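Histidine acid phosphatase (Hafnia alvei, PDB 4ARU) belongs to branch 2 of the histidine phosphatase superfamily, pairing a mixed beta sheet with a largely helical part. Local coordinates at residues Tyr161-Asp173 with Asn239-Leu252. Sequence-based numbering, arbitrary orientation.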
ATOM      1  N   TYR A 161       5.511  20.479 -10.260  1.00 11.07           N
ATOM      2  CA  TYR A 161       4.515  19.652 -10.945  1.00 10.69           C
ATOM      3  C   TYR A 161       3.582  20.445 -11.841  1.00 10.35           C
ATOM      4  O   TYR A 161       2.390  20.121 -11.954  1.00  9.71           O
ATOM      5  CB  TYR A 161       3.709  18.844  -9.912  1.00 10.45           C
ATOM      6  CG  TYR A 161       4.558  17.924  -9.113  1.00 11.00           C
ATOM      7  CD1 TYR A 161       5.113  16.797  -9.673  1.00 11.94           C
ATOM      8  CD2 TYR A 161       4.849  18.213  -7.803  1.00 11.13           C
ATOM      9  CE1 TYR A 161       5.927  15.945  -8.918  1.00 11.93           C
ATOM     10  CE2 TYR A 161       5.674  17.403  -7.042  1.00 11.70           C
ATOM     11  CZ  TYR A 161       6.215  16.267  -7.602  1.00 11.95           C
ATOM     12  OH  TYR A 161       7.089  15.445  -6.912  1.00 12.68           O
ATOM     13  N   GLN A 162       4.098  21.447 -12.535  1.00 11.24           N
ATOM     14  CA  GLN A 162       3.259  22.304 -13.335  1.00 12.06           C
ATOM     15  C   GLN A 162       2.493  21.561 -14.422  1.00 11.53           C
ATOM     16  O   GLN A 162       1.280  21.758 -14.551  1.00 11.77           O
ATOM     17  CB  GLN A 162       4.076  23.470 -13.857  1.00 13.83           C
ATOM     18  CG  GLN A 162       4.406  24.465 -12.737  1.00 14.84           C
ATOM     19  CD  GLN A 162       3.138  25.050 -12.027  1.00 15.63           C
ATOM     20  OE1 GLN A 162       2.765  24.682 -10.895  1.00 15.39           O
ATOM     21  NE2 GLN A 162       2.470  25.977 -12.725  1.00 17.02           N
ATOM     22  N   ALA A 163       3.140  20.690 -15.173  1.00 11.10           N
ATOM     23  CA  ALA A 163       2.432  19.964 -16.241  1.00 11.09           C
ATOM     24  C   ALA A 163       1.328  19.035 -15.734  1.00 10.07           C
ATOM     25  O   ALA A 163       0.222  18.977 -16.269  1.00 10.25           O
ATOM     26  CB  ALA A 163       3.427  19.183 -17.081  1.00 11.40           C
ATOM     27  N   SER A 164       1.615  18.303 -14.672  1.00  9.19           N
ATOM     28  CA  SER A 164       0.672  17.372 -14.085  0.50  8.35           C
ATOM     29  C   SER A 164      -0.529  18.103 -13.487  1.00  8.22           C
ATOM     30  O   SER A 164      -1.689  17.682 -13.647  1.00  7.71           O
ATOM     31  CB  SER A 164       1.370  16.528 -13.029  0.50  7.96           C
ATOM     32  OG  SER A 164       2.328  15.667 -13.622  0.50  8.01           O
ATOM     33  N   LEU A 165      -0.255  19.231 -12.825  1.00  8.04           N
ATOM     34  CA  LEU A 165      -1.361  20.016 -12.256  1.00  8.15           C
ATOM     35  C   LEU A 165      -2.220  20.619 -13.364  1.00  8.49           C
ATOM     36  O   LEU A 165      -3.461  20.679 -13.290  1.00  8.59           O
ATOM     37  CB  LEU A 165      -0.833  21.082 -11.303  1.00  8.25           C
ATOM     38  CG  LEU A 165      -0.246  20.597  -9.985  1.00  7.85           C
ATOM     39  CD1 LEU A 165       0.347  21.708  -9.125  1.00  8.34           C
ATOM     40  CD2 LEU A 165      -1.326  19.873  -9.196  1.00  7.58           C
ATOM     41  N   ALA A 166      -1.587  21.036 -14.454  1.00  8.84           N
ATOM     42  CA  ALA A 166      -2.335  21.563 -15.600  1.00  9.35           C
ATOM     43  C   ALA A 166      -3.192  20.482 -16.243  1.00  9.35           C
ATOM     44  O   ALA A 166      -4.318  20.733 -16.616  1.00  9.65           O
ATOM     45  CB  ALA A 166      -1.408  22.183 -16.624  1.00 10.24           C
ATOM     46  N   LEU A 167      -2.652  19.265 -16.301  1.00  9.11           N
ATOM     47  CA  LEU A 167      -3.450  18.149 -16.828  1.00  9.07           C
ATOM     48  C   LEU A 167      -4.635  17.849 -15.922  1.00  8.56           C
ATOM     49  O   LEU A 167      -5.747  17.647 -16.387  1.00  9.16           O
ATOM     50  CB  LEU A 167      -2.602  16.898 -17.006  1.00  8.89           C
ATOM     51  CG  LEU A 167      -3.314  15.620 -17.453  1.00  8.99           C
ATOM     52  CD1 LEU A 167      -3.932  15.808 -18.819  1.00  9.63           C
ATOM     53  CD2 LEU A 167      -2.329  14.468 -17.443  1.00  8.84           C
ATOM     54  N   MET A 168      -4.401  17.847 -14.625  1.00  8.29           N
ATOM     55  CA  MET A 168      -5.508  17.604 -13.680  1.00  8.06           C
ATOM     56  C   MET A 168      -6.591  18.677 -13.913  1.00  8.40           C
ATOM     57  O   MET A 168      -7.790  18.382 -13.937  1.00  8.11           O
ATOM     58  CB  MET A 168      -5.040  17.641 -12.226  1.00  8.01           C
ATOM     59  CG  MET A 168      -6.149  17.411 -11.207  1.00  8.20           C
ATOM     60  SD  MET A 168      -7.110  15.873 -11.400  1.00  8.60           S
ATOM     61  CE  MET A 168      -6.020  14.670 -10.710  1.00  7.84           C
ATOM     62  N   SER A 169      -6.178  19.928 -14.000  1.00  8.73           N
ATOM     63  CA  SER A 169      -7.131  21.012 -14.296  1.00  9.38           C
ATOM     64  C   SER A 169      -7.987  20.759 -15.521  1.00 10.04           C
ATOM     65  O   SER A 169      -9.200  20.909 -15.466  1.00 10.17           O
ATOM     66  CB  SER A 169      -6.372  22.341 -14.400  1.00  9.89           C
ATOM     67  OG  SER A 169      -7.249  23.431 -14.617  1.00 10.70           O
ATOM     68  N   SER A 170      -7.352  20.282 -16.600  1.00 10.22           N
ATOM     69  CA  SER A 170      -8.060  20.045 -17.843  0.50 11.13           C
ATOM     70  C   SER A 170      -9.015  18.849 -17.720  1.00 10.64           C
ATOM     71  O   SER A 170     -10.120  18.916 -18.242  1.00 11.33           O
ATOM     72  CB  SER A 170      -7.061  19.898 -19.020  0.50 11.94           C
ATOM     73  OG  SER A 170      -6.322  18.704 -18.954  0.50 12.30           O
ATOM     74  N   VAL A 171      -8.596  17.797 -17.036  1.00  9.87           N
ATOM     75  CA  VAL A 171      -9.445  16.615 -16.820  1.00  9.76           C
ATOM     76  C   VAL A 171     -10.698  16.984 -16.008  1.00 10.08           C
ATOM     77  O   VAL A 171     -11.798  16.517 -16.315  1.00 10.49           O
ATOM     78  CB  VAL A 171      -8.638  15.515 -16.098  1.00  9.38           C
ATOM     79  CG1 VAL A 171      -9.542  14.422 -15.530  1.00  9.38           C
ATOM     80  CG2 VAL A 171      -7.568  14.955 -17.026  1.00  9.42           C
ATOM     81  N   LEU A 172     -10.523  17.835 -15.005  1.00  9.85           N
ATOM     82  CA  LEU A 172     -11.629  18.339 -14.212  1.00 10.36           C
ATOM     83  C   LEU A 172     -12.473  19.368 -14.924  1.00 11.43           C
ATOM     84  O   LEU A 172     -13.610  19.602 -14.515  1.00 11.55           O
ATOM     85  CB  LEU A 172     -11.079  19.018 -12.923  1.00 10.05           C
ATOM     86  CG  LEU A 172     -10.374  18.071 -11.972  1.00  9.50           C
ATOM     87  CD1 LEU A 172      -9.719  18.933 -10.929  1.00  9.55           C
ATOM     88  CD2 LEU A 172     -11.338  17.071 -11.340  1.00  9.61           C
ATOM     89  N   ASP A 173     -11.963  20.031 -15.975  1.00 12.14           N
ATOM     90  CA  ASP A 173     -12.567  21.301 -16.430  1.00 13.76           C
ATOM     91  C   ASP A 173     -12.681  22.299 -15.302  1.00 13.11           C
ATOM     92  O   ASP A 173     -13.664  23.030 -15.153  1.00 12.84           O
ATOM     93  CB  ASP A 173     -13.908  21.058 -17.136  1.00 15.94           C
ATOM     94  CG  ASP A 173     -13.721  20.350 -18.472  1.00 18.93           C
ATOM     95  OD1 ASP A 173     -13.179  21.019 -19.365  1.00 22.49           O
ATOM     96  OD2 ASP A 173     -14.086  19.153 -18.664  1.00 22.23           O
ATOM     97  N   ASN A 239     -12.123  11.831 -19.845  1.00 12.08           N
ATOM     98  CA  ASN A 239     -11.046  12.756 -20.123  1.00 12.45           C
ATOM     99  C   ASN A 239      -9.634  12.222 -19.970  1.00 12.50           C
ATOM    100  O   ASN A 239      -8.719  12.999 -20.183  1.00 13.18           O
ATOM    101  CB  ASN A 239     -11.222  14.012 -19.304  1.00 12.51           C
ATOM    102  CG  ASN A 239     -12.449  14.775 -19.693  1.00 13.91           C
ATOM    103  OD1 ASN A 239     -12.912  14.660 -20.826  1.00 14.89           O
ATOM    104  ND2 ASN A 239     -12.997  15.554 -18.759  1.00 14.09           N
ATOM    105  N   ILE A 240      -9.464  10.934 -19.681  1.00 12.19           N
ATOM    106  CA  ILE A 240      -8.130  10.306 -19.640  1.00 12.73           C
ATOM    107  C   ILE A 240      -8.056   9.322 -20.814  1.00 14.11           C
ATOM    108  O   ILE A 240      -8.850   8.357 -20.907  1.00 15.74           O
ATOM    109  CB  ILE A 240      -7.831   9.622 -18.295  1.00 11.90           C
ATOM    110  CG1 ILE A 240      -8.022  10.591 -17.152  1.00 11.81           C
ATOM    111  CG2 ILE A 240      -6.407   9.080 -18.343  1.00 11.85           C
ATOM    112  CD1 ILE A 240      -7.950   9.911 -15.810  1.00 11.59           C
ATOM    113  N   HIS A 241      -7.149   9.606 -21.738  1.00 15.54           N
ATOM    114  CA  HIS A 241      -7.093   8.906 -23.024  1.00 17.18           C
ATOM    115  C   HIS A 241      -5.821   8.076 -23.202  1.00 16.74           C
ATOM    116  O   HIS A 241      -5.849   7.087 -23.967  1.00 18.38           O
ATOM    117  CB  HIS A 241      -7.195   9.891 -24.202  1.00 19.14           C
ATOM    118  CG  HIS A 241      -8.505  10.604 -24.269  1.00 21.01           C
ATOM    119  ND1 HIS A 241      -8.704  11.833 -23.689  1.00 22.15           N
ATOM    120  CD2 HIS A 241      -9.689  10.249 -24.821  1.00 23.15           C
ATOM    121  CE1 HIS A 241      -9.955  12.210 -23.873  1.00 22.74           C
ATOM    122  NE2 HIS A 241     -10.575  11.267 -24.558  1.00 24.15           N
ATOM    123  N   THR A 242      -4.730   8.447 -22.527  1.00 14.84           N
ATOM    124  CA  THR A 242      -3.430   7.843 -22.822  1.00 13.95           C
ATOM    125  C   THR A 242      -2.668   7.412 -21.581  1.00 12.54           C
ATOM    126  O   THR A 242      -2.903   7.841 -20.462  1.00 11.31           O
ATOM    127  CB  THR A 242      -2.522   8.808 -23.572  1.00 14.53           C
ATOM    128  OG1 THR A 242      -2.104   9.824 -22.676  1.00 13.19           O
ATOM    129  CG2 THR A 242      -3.214   9.439 -24.767  1.00 15.92           C
ATOM    130  N   GLU A 243      -1.747   6.486 -21.794  1.00 12.71           N
ATOM    131  CA  GLU A 243      -0.842   6.059 -20.760  1.00 11.99           C
ATOM    132  C   GLU A 243      -0.045   7.219 -20.149  1.00 10.95           C
ATOM    133  O   GLU A 243       0.124   7.311 -18.936  1.00  9.89           O
ATOM    134  CB  GLU A 243       0.107   5.040 -21.376  1.00 13.62           C
ATOM    135  CG  GLU A 243       1.333   4.654 -20.565  1.00 14.75           C
ATOM    136  CD  GLU A 243       2.299   3.796 -21.349  1.00 16.70           C
ATOM    137  OE1 GLU A 243       3.208   4.309 -22.132  1.00 16.45           O
ATOM    138  OE2 GLU A 243       2.038   2.563 -21.275  1.00 18.61           O
ATOM    139  N   GLN A 244       0.419   8.120 -21.020  1.00 11.32           N
ATOM    140  CA  GLN A 244       1.160   9.296 -20.566  1.00 11.15           C
ATOM    141  C   GLN A 244       0.313  10.122 -19.621  1.00 10.09           C
ATOM    142  O   GLN A 244       0.792  10.616 -18.615  1.00  8.94           O
ATOM    143  CB  GLN A 244       1.614  10.139 -21.772  1.00 12.92           C
ATOM    144  CG  GLN A 244       2.481  11.368 -21.392  1.00 13.99           C
ATOM    145  CD  GLN A 244       1.716  12.600 -20.916  1.00 14.52           C
ATOM    146  OE1 GLN A 244       0.591  12.884 -21.334  1.00 15.95           O
ATOM    147  NE2 GLN A 244       2.321  13.316 -19.992  1.00 15.91           N
ATOM    148  N   GLN A 245      -0.968  10.253 -19.907  1.00  9.87           N
ATOM    149  CA  GLN A 245      -1.849  11.028 -19.005  1.00  9.41           C
ATOM    150  C   GLN A 245      -2.035  10.315 -17.689  1.00  8.43           C
ATOM    151  O   GLN A 245      -1.947  10.941 -16.665  1.00  7.85           O
ATOM    152  CB  GLN A 245      -3.189  11.278 -19.677  1.00 10.31           C
ATOM    153  CG  GLN A 245      -3.103  12.296 -20.795  1.00 11.77           C
ATOM    154  CD  GLN A 245      -4.383  12.357 -21.605  1.00 13.56           C
ATOM    155  OE1 GLN A 245      -5.159  11.402 -21.673  1.00 14.63           O
ATOM    156  NE2 GLN A 245      -4.573  13.472 -22.269  1.00 15.57           N
ATOM    157  N   TRP A 246      -2.290   9.010 -17.700  1.00  8.34           N
ATOM    158  CA  TRP A 246      -2.363   8.265 -16.461  1.00  8.04           C
ATOM    159  C   TRP A 246      -1.094   8.456 -15.655  1.00  8.01           C
ATOM    160  O   TRP A 246      -1.159   8.675 -14.443  1.00  7.57           O
ATOM    161  CB  TRP A 246      -2.546   6.761 -16.709  1.00  8.18           C
ATOM    162  CG  TRP A 246      -3.960   6.325 -16.954  1.00  8.60           C
ATOM    163  CD1 TRP A 246      -4.450   5.822 -18.084  1.00  9.34           C
ATOM    164  CD2 TRP A 246      -5.023   6.344 -16.022  1.00  8.28           C
ATOM    165  NE1 TRP A 246      -5.800   5.537 -17.948  1.00  9.45           N
ATOM    166  CE2 TRP A 246      -6.180   5.858 -16.679  1.00  8.75           C
ATOM    167  CE3 TRP A 246      -5.107   6.733 -14.704  1.00  8.00           C
ATOM    168  CZ2 TRP A 246      -7.421   5.731 -16.032  1.00  8.48           C
ATOM    169  CZ3 TRP A 246      -6.340   6.649 -14.047  1.00  7.91           C
ATOM    170  CH2 TRP A 246      -7.479   6.159 -14.728  1.00  8.18           C
ATOM    171  N   ASN A 247       0.064   8.351 -16.303  1.00  8.37           N
ATOM    172  CA  ASN A 247       1.311   8.474 -15.547  1.00  8.97           C
ATOM    173  C   ASN A 247       1.472   9.843 -14.975  1.00  8.61           C
ATOM    174  O   ASN A 247       1.938   9.966 -13.845  1.00  8.60           O
ATOM    175  CB  ASN A 247       2.532   8.109 -16.413  1.00 10.15           C
ATOM    176  CG  ASN A 247       2.580   6.632 -16.803  1.00 11.49           C
ATOM    177  OD1 ASN A 247       1.925   5.797 -16.190  1.00 13.84           O
ATOM    178  ND2 ASN A 247       3.314   6.328 -17.831  1.00 12.71           N
ATOM    179  N   SER A 248       1.099  10.864 -15.722  1.00  8.84           N
ATOM    180  CA  SER A 248       1.271  12.236 -15.280  1.00  9.16           C
ATOM    181  C   SER A 248       0.359  12.520 -14.095  1.00  8.76           C
ATOM    182  O   SER A 248       0.773  13.138 -13.113  1.00  9.15           O
ATOM    183  CB  SER A 248       0.965  13.186 -16.452  1.00  9.96           C
ATOM    184  OG  SER A 248       1.008  14.543 -16.000  1.00 10.48           O
ATOM    185  N   LEU A 249      -0.877  12.046 -14.117  1.00  8.42           N
ATOM    186  CA  LEU A 249      -1.765  12.275 -12.976  1.00  8.10           C
ATOM    187  C   LEU A 249      -1.317  11.508 -11.729  1.00  7.34           C
ATOM    188  O   LEU A 249      -1.296  12.030 -10.592  1.00  6.72           O
ATOM    189  CB  LEU A 249      -3.180  11.858 -13.334  1.00  8.35           C
ATOM    190  CG  LEU A 249      -3.848  12.636 -14.456  1.00  9.12           C
ATOM    191  CD1 LEU A 249      -5.166  11.977 -14.936  1.00 10.07           C
ATOM    192  CD2 LEU A 249      -4.053  14.103 -14.042  1.00  9.72           C
ATOM    193  N   LEU A 250      -0.914  10.255 -11.908  1.00  7.55           N
ATOM    194  CA  LEU A 250      -0.517   9.455 -10.737  1.00  7.76           C
ATOM    195  C   LEU A 250       0.836   9.898 -10.192  1.00  8.02           C
ATOM    196  O   LEU A 250       1.106   9.639  -9.037  1.00  8.64           O
ATOM    197  CB  LEU A 250      -0.547   7.943 -11.073  1.00  8.20           C
ATOM    198  CG  LEU A 250      -1.892   7.224 -10.760  1.00  8.27           C
ATOM    199  CD1 LEU A 250      -2.324   7.246  -9.280  1.00  8.13           C
ATOM    200  CD2 LEU A 250      -2.987   7.758 -11.656  1.00  8.60           C
ATOM    201  N   LYS A 251       1.620  10.627 -10.976  1.00  8.61           N
ATOM    202  CA  LYS A 251       2.861  11.228 -10.477  1.00  9.21           C
ATOM    203  C   LYS A 251       2.569  12.081  -9.246  1.00  8.56           C
ATOM    204  O   LYS A 251       3.298  12.067  -8.245  1.00  7.85           O
ATOM    205  CB  LYS A 251       3.498  12.078 -11.573  1.00 11.14           C
ATOM    206  CG  LYS A 251       4.790  12.725 -11.127  1.00 13.62           C
ATOM    207  CD  LYS A 251       5.632  13.274 -12.270  1.00 17.94           C
ATOM    208  CE  LYS A 251       4.850  14.147 -13.180  1.00 20.80           C
ATOM    209  NZ  LYS A 251       5.796  14.799 -14.129  1.00 25.56           N
ATOM    210  N   LEU A 252       1.449  12.772  -9.254  1.00  7.57           N
ATOM    211  CA  LEU A 252       1.068  13.618  -8.127  1.00  7.68           C
ATOM    212  C   LEU A 252       0.739  12.783  -6.908  1.00  7.62           C
ATOM    213  O   LEU A 252       1.083  13.128  -5.785  1.00  8.04           O
ATOM    214  CB  LEU A 252      -0.145  14.482  -8.496  1.00  8.01           C
ATOM    215  CG  LEU A 252       0.120  15.492  -9.623  1.00  8.79           C
ATOM    216  CD1 LEU A 252      -1.177  15.933 -10.309  1.00  9.11           C
ATOM    217  CD2 LEU A 252       0.843  16.704  -9.082  1.00  9.41           C
TER
HETATM  218  O   HOH W   1       4.450  17.631 -13.652  1.00 14.53           O
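Leu249 sits as a knob in a hole on helix 162-172 made by Ser164, Leu167, Met168 and Val171. Its CD2 does most of the touching. Leu249 CD2 lies 3.8 Å from Leu167 CG and 3.9 Å from Met168 CE, and both side chains cross Leu249 at about a right angle. The Met168 chain bends at chi2 and chi3, which curls the methyl back to Leu249. Leu167 has CG anti to its N (chi1 176°), and its CD2 rests on the backbone O of Gln245 and on Ser248 OG. In one of its two conformers, Ser164 OG is 2.9 Å from Ser248 OG, a hydrogen bond either hydroxyl could donate. The CA atoms of Ser164 and Ser248 are 5.3 Å apart, consistent with their small side chains. Water 1 bridges Ser164 N and Lys251 NZ. Leu252 CD2 touches Tyr161 CB at 3.7 Å and meets Leu165 CD2. At the other end, Asn239 ND2 donates to Val171 O at 2.9 Å, with the acceptor near the amide plane. This ties the loop before helix 243-262 to the last turn of helix 162-172, which ends in a Schellman motif at Asp173. Asp173 OD2 is hydrogen-bonded to His37. Helix 213-229 adds Phe224 against Met168 and Val171, and Ala217 against Leu252. The motif is a single knob-into-hole contact where 162-172 and 243-252 cross at -109°, in the helical part of this histidine phosphatase.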